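Local atomic coordinates of Lin1840 protein (Listeria innocua serovar 6a, PDB entry 4ZOC), a protein that probably hydrolyses terminal, non-reducing beta-D-glucosyl residues to release beta-D-glucose, acting as a family 3 beta-glucosidase in the breakdown of beta-1,2-glucan. Residues I102-G107 with E524-G529; G148-S153 with G507-V512. The protein carries 2 engineered substitutions. One frame throughout, in Å; residues are numbered along the deposited sequence.

Contact 1 (I102-G107 with E524-G529); sequences IPLALG and ELWFPG
Trp526 lays its indole against the first turn of the helix that begins at Pro103, and Ala105 is the residue that lets it in. The CB of Ala105 comes to 3.4 Å from CD1 of Trp526, and its CA stands over the face of the five-membered ring, 3.9 Å from the centroid, in a CH-pi contact that a methyl-sized side chain leaves room for. Over the same face, at the benzene end, lies Leu104, whose CD2 is 3.7 Å from CZ3 of Trp526; with CG anti to its own backbone N (chi1 -170°), this branched chain reaches across to the rim of the indole. The opposite face is backed by CG of Glu524, 3.5 Å above the plane, so the flat ring is sandwiched. Further along, Ile102 sets CG1 4.2 Å from CB of Trp526 and CG2 at the same distance from CB of Phe527, its branched chain filling the angle between the two aromatic residues.

The polar edge is one backbone bond, from Ile102 N to Phe527 O (3.2 Å). Within the second segment, OE1 of Glu524 accepts the backbone N-H of Trp526 at 2.9 Å, which holds the Glu524 chain against the ring face, while its OE2 is bonded to Asn506; both carboxylate oxygens of this buried acid are thus satisfied.

Ile102 is the N-cap of helix 103-108 in the N-terminal, TIM-barrel part of the enzyme. The partner loop leaves strand 521-524 of the second domain's sheet and leads to helix 532-541, with Phe527 resting on strand 500-505 and Ala105 also touching helix 361-374.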
loop_
_atom_site.group_PDB
_atom_site.type_symbol
_atom_site.label_atom_id
_atom_site.label_comp_id
_atom_site.label_asym_id
_atom_site.label_seq_id
_atom_site.Cartn_x
_atom_site.Cartn_y
_atom_site.Cartn_z
ATOM N N ILE A 102 23.649 11.858 2.271
ATOM C CA ILE A 102 22.534 11.119 2.950
ATOM C C ILE A 102 22.536 9.646 2.585
ATOM O O ILE A 102 23.008 9.287 1.525
ATOM C CB ILE A 102 21.139 11.722 2.678
ATOM C CG1 ILE A 102 20.798 11.817 1.171
ATOM C CG2 ILE A 102 20.992 13.028 3.387
ATOM C CD1 ILE A 102 19.336 12.061 0.877
ATOM N N PRO A 103 22.051 8.768 3.496
ATOM C CA PRO A 103 22.164 7.369 3.162
ATOM C C PRO A 103 21.574 6.913 1.802
ATOM O O PRO A 103 22.137 6.006 1.196
ATOM C CB PRO A 103 21.508 6.697 4.369
ATOM C CG PRO A 103 21.888 7.617 5.487
ATOM C CD PRO A 103 21.757 8.962 4.908
ATOM N N LEU A 104 20.443 7.486 1.379
ATOM C CA LEU A 104 19.790 7.085 0.114
ATOM C C LEU A 104 20.780 7.366 -1.025
ATOM O O LEU A 104 20.881 6.601 -1.939
ATOM C CB LEU A 104 18.481 7.836 -0.039
ATOM C CG LEU A 104 17.636 7.306 -1.205
ATOM C CD1 LEU A 104 17.505 5.788 -1.240
ATOM C CD2 LEU A 104 16.308 7.987 -1.257
ATOM N N ALA A 105 21.523 8.467 -0.932
ATOM C CA ALA A 105 22.585 8.790 -1.912
ATOM C C ALA A 105 23.719 7.756 -1.820
ATOM O O ALA A 105 24.237 7.256 -2.827
ATOM C CB ALA A 105 23.100 10.167 -1.696
ATOM N N LEU A 106 24.114 7.409 -0.607
ATOM C CA LEU A 106 25.157 6.416 -0.452
ATOM C C LEU A 106 24.710 5.092 -1.106
ATOM O O LEU A 106 25.506 4.339 -1.558
ATOM C CB LEU A 106 25.586 6.222 1.010
ATOM C CG LEU A 106 26.183 7.451 1.696
ATOM C CD1 LEU A 106 26.470 7.216 3.156
ATOM C CD2 LEU A 106 27.420 7.901 0.966
ATOM N N GLY A 107 23.446 4.770 -1.053
ATOM C CA GLY A 107 22.898 3.541 -1.647
ATOM C C GLY A 107 23.215 3.637 -3.158
ATOM O O GLY A 107 23.694 2.697 -3.771
ATOM N N GLU A 524 21.237 14.205 -10.390
ATOM C CA GLU A 524 20.685 13.964 -9.077
ATOM C C GLU A 524 21.796 13.927 -8.048
ATOM O O GLU A 524 22.597 12.977 -8.006
ATOM C CB GLU A 524 19.873 12.662 -9.109
ATOM C CG GLU A 524 19.448 12.160 -7.706
ATOM C CD GLU A 524 18.442 13.059 -7.029
ATOM O OE1 GLU A 524 18.878 14.133 -6.476
ATOM O OE2 GLU A 524 17.242 12.715 -7.078
ATOM N N LEU A 525 21.898 14.999 -7.291
ATOM C CA LEU A 525 22.959 15.146 -6.254
ATOM C C LEU A 525 22.507 14.695 -4.905
ATOM O O LEU A 525 23.367 14.614 -4.003
ATOM C CB LEU A 525 23.413 16.601 -6.093
ATOM C CG LEU A 525 24.224 16.864 -7.336
ATOM C CD1 LEU A 525 23.810 18.058 -8.122
ATOM C CD2 LEU A 525 25.658 16.512 -7.385
ATOM N N TRP A 526 21.196 14.430 -4.742
ATOM C CA TRP A 526 20.597 14.148 -3.424
ATOM C C TRP A 526 21.006 15.300 -2.454
ATOM O O TRP A 526 20.940 16.483 -2.807
ATOM C CB TRP A 526 21.029 12.795 -2.925
ATOM C CG TRP A 526 20.625 11.656 -3.842
ATOM C CD1 TRP A 526 21.441 10.869 -4.600
ATOM C CD2 TRP A 526 19.309 11.104 -3.964
ATOM N NE1 TRP A 526 20.684 9.868 -5.228
ATOM C CE2 TRP A 526 19.387 9.975 -4.821
ATOM C CE3 TRP A 526 18.068 11.423 -3.396
ATOM C CZ2 TRP A 526 18.223 9.208 -5.184
ATOM C CZ3 TRP A 526 16.943 10.625 -3.720
ATOM C CH2 TRP A 526 17.048 9.538 -4.604
ATOM N N PHE A 527 21.406 14.998 -1.237
ATOM C CA PHE A 527 22.127 16.007 -0.436
ATOM C C PHE A 527 23.526 15.462 -0.181
ATOM O O PHE A 527 23.706 14.476 0.491
ATOM C CB PHE A 527 21.379 16.294 0.850
ATOM C CG PHE A 527 20.067 16.983 0.654
ATOM C CD1 PHE A 527 19.968 18.192 -0.038
ATOM C CD2 PHE A 527 18.880 16.403 1.153
ATOM C CE1 PHE A 527 18.770 18.883 -0.095
ATOM C CE2 PHE A 527 17.718 17.066 1.064
ATOM C CZ PHE A 527 17.640 18.304 0.443
ATOM N N PRO A 528 24.558 16.096 -0.785
ATOM C CA PRO A 528 25.886 15.470 -0.718
ATOM C C PRO A 528 26.638 15.691 0.583
ATOM O O PRO A 528 27.641 14.971 0.837
ATOM C CB PRO A 528 26.673 16.128 -1.849
ATOM C CG PRO A 528 25.641 16.703 -2.750
ATOM C CD PRO A 528 24.455 17.081 -1.861
ATOM N N GLY A 529 26.192 16.673 1.381
ATOM C CA GLY A 529 26.875 17.027 2.655
ATOM C C GLY A 529 27.793 18.214 2.493
ATOM O O GLY A 529 27.600 19.102 1.661
#

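Contact 2 (G148-S153 with G507-V512); sequences GRVMES and GRPLEV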
loop_
_atom_site.group_PDB
_atom_site.type_symbol
_atom_site.label_atom_id
_atom_site.label_comp_id
_atom_site.label_asym_id
_atom_site.label_seq_id
_atom_site.Cartn_x
_atom_site.Cartn_y
_atom_site.Cartn_z
ATOM N N GLY A 148 9.210 10.437 4.558
ATOM C CA GLY A 148 10.396 11.271 4.641
ATOM C C GLY A 148 11.670 10.573 5.012
ATOM O O GLY A 148 12.760 11.016 4.666
ATOM N N ARG A 149 11.525 9.460 5.686
ATOM C CA ARG A 149 12.688 8.671 6.187
ATOM C C ARG A 149 13.350 7.784 5.127
ATOM O O ARG A 149 14.357 7.185 5.425
ATOM C CB ARG A 149 12.257 7.848 7.413
ATOM C CG ARG A 149 11.637 8.742 8.479
ATOM C CD ARG A 149 11.515 8.045 9.842
ATOM N NE ARG A 149 12.845 8.072 10.438
ATOM C CZ ARG A 149 13.133 8.049 11.736
ATOM N NH1 ARG A 149 12.189 7.946 12.667
ATOM N NH2 ARG A 149 14.408 8.138 12.087
ATOM N N VAL A 150 12.887 7.775 3.868
ATOM C CA VAL A 150 13.597 7.123 2.806
ATOM C C VAL A 150 15.027 7.651 2.746
ATOM O O VAL A 150 15.922 6.886 2.340
ATOM C CB VAL A 150 12.941 7.209 1.395
ATOM C CG1 VAL A 150 11.582 6.499 1.426
ATOM C CG2 VAL A 150 12.765 8.626 0.921
ATOM N N MET A 151 15.257 8.912 3.134
ATOM C CA MET A 151 16.617 9.481 3.024
ATOM C C MET A 151 17.634 8.721 3.872
ATOM O O MET A 151 18.810 8.825 3.628
ATOM C CB MET A 151 16.637 10.946 3.457
ATOM C CG MET A 151 16.116 11.192 4.905
ATOM S SD MET A 151 17.148 12.261 5.926
ATOM C CE MET A 151 18.635 11.300 6.000
ATOM N N GLU A 152 17.148 8.015 4.882
ATOM C CA GLU A 152 17.988 7.254 5.853
ATOM C C GLU A 152 18.328 5.867 5.398
ATOM O O GLU A 152 19.181 5.249 5.989
ATOM C CB GLU A 152 17.287 7.162 7.203
ATOM C CG GLU A 152 17.072 8.496 7.895
ATOM C CD GLU A 152 16.017 8.351 8.961
ATOM O OE1 GLU A 152 16.281 7.657 9.965
ATOM O OE2 GLU A 152 14.944 8.984 8.814
ATOM N N SER A 153 17.590 5.349 4.419
ATOM C CA SER A 153 17.718 3.993 3.939
ATOM C C SER A 153 18.590 4.008 2.713
ATOM O O SER A 153 18.696 5.035 2.081
ATOM C CB SER A 153 16.306 3.474 3.578
ATOM O OG SER A 153 16.388 2.115 3.042
ATOM N N GLY A 507 15.851 14.652 -0.793
ATOM C CA GLY A 507 15.987 13.525 0.117
ATOM C C GLY A 507 15.136 12.349 -0.220
ATOM O O GLY A 507 15.100 11.401 0.545
ATOM N N ARG A 508 14.385 12.405 -1.323
ATOM C CA ARG A 508 13.435 11.324 -1.757
ATOM C C ARG A 508 13.350 11.326 -3.254
ATOM O O ARG A 508 13.557 12.363 -3.860
ATOM C CB ARG A 508 11.984 11.531 -1.215
ATOM C CG ARG A 508 11.454 12.955 -1.498
ATOM C CD ARG A 508 9.959 13.120 -1.483
ATOM N NE ARG A 508 9.453 12.733 -0.183
ATOM C CZ ARG A 508 9.507 13.511 0.897
ATOM N NH1 ARG A 508 10.040 14.707 0.831
ATOM N NH2 ARG A 508 8.999 13.104 2.035
ATOM N N PRO A 509 13.046 10.150 -3.882
ATOM C CA PRO A 509 12.521 10.191 -5.274
ATOM C C PRO A 509 11.399 11.187 -5.391
ATOM O O PRO A 509 10.590 11.392 -4.436
ATOM C CB PRO A 509 11.981 8.777 -5.457
ATOM C CG PRO A 509 12.880 7.915 -4.530
ATOM C CD PRO A 509 12.930 8.781 -3.329
ATOM N N LEU A 510 11.368 11.851 -6.534
ATOM C CA LEU A 510 10.357 12.875 -6.810
ATOM C C LEU A 510 9.806 12.577 -8.203
ATOM O O LEU A 510 10.459 11.858 -8.996
ATOM C CB LEU A 510 10.953 14.275 -6.791
ATOM C CG LEU A 510 11.258 14.780 -5.377
ATOM C CD1 LEU A 510 12.283 15.880 -5.552
ATOM C CD2 LEU A 510 10.018 15.138 -4.561
ATOM N N GLU A 511 8.722 13.230 -8.539
ATOM C CA GLU A 511 8.225 13.251 -9.931
ATOM C C GLU A 511 9.106 14.195 -10.797
ATOM O O GLU A 511 9.075 15.431 -10.663
ATOM C CB GLU A 511 6.786 13.738 -9.993
ATOM C CG GLU A 511 5.765 12.940 -9.210
ATOM C CD GLU A 511 4.318 13.415 -9.403
ATOM O OE1 GLU A 511 4.033 14.260 -10.325
ATOM O OE2 GLU A 511 3.460 12.941 -8.627
ATOM N N VAL A 512 9.957 13.608 -11.612
ATOM C CA VAL A 512 10.907 14.388 -12.335
ATOM C C VAL A 512 10.663 14.420 -13.849
ATOM O O VAL A 512 11.494 15.022 -14.620
ATOM C CB VAL A 512 12.361 14.025 -11.993
ATOM C CG1 VAL A 512 12.651 14.235 -10.515
ATOM C CG2 VAL A 512 12.724 12.640 -12.526
HETATM O O HOH W 1 12.995 12.191 2.163
#
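Gly507 opens the second segment by bringing its carbonyl up to the 3-10 turn 148-152. Its O lies 3.3 Å from CB of Met151 and 3.6 Å from CG2 of Val150, and the two backbones approach to 5.0 Å between the CA atoms of Met151 and Gly507. A water bridges the same carbonyl to the turn: it donates to Gly148 O at 2.8 Å and, more weakly, to Gly507 O. The N-H of Gly507 is taken by Glu466.

Arg508 follows, crossing Val150 at about a right angle, with its CB 3.7 Å from CG2 of Val150. Its CG sits between the backbone N and the carbonyl carbon (chi1 51°), and a bend at chi3 brings the guanidinium back towards the start of the turn. There NH2 comes within 3.5 Å of CA of Gly148, and the bridging water lies over the centre of one guanidinium face. An arginine suits this buried position because its nitrogens have partners close by: NE bonds to Pro145 O, NH2 to Gly475 O, and NH1 forms a salt bridge with Glu466, which would be expected to offset the charge.

The turn belongs to the loop after strand 133-134 of the TIM barrel, whereas Gly507 and Arg508 follow strand 500-505 of the second domain, so the contact lies at the interface between the barrel and the second domain of this family 3 enzyme. On the turn, the salt-bridged pair Arg149 and Glu152 points away from this interface.

Pro509 then brings CD to 4.3 Å from CG2 of Val150, a looser apolar contact, while its ring also rests on Leu104 of the neighbouring helix 103-108.

How the contacts relate
From the N terminus, the chain passes through the first part of the TIM barrel to 102-107, then through strand 133-134 to 148-153, both within the N-terminal domain. It finishes the barrel and enters the second domain, where 507-512 comes back to 148-153, closing a loop with 353 intervening residues. Residues 524-529 then return to 102-107, so contact 2 is nested inside the loop of contact 1. The two lie side by side, centres about 10 Å apart: Leu104 N probably bonds to Met151 O, and Pro103 packs on Glu152. Together they join two neighbouring barrel regions to the loops after the adjacent parallel strands 500-505 and 521-524.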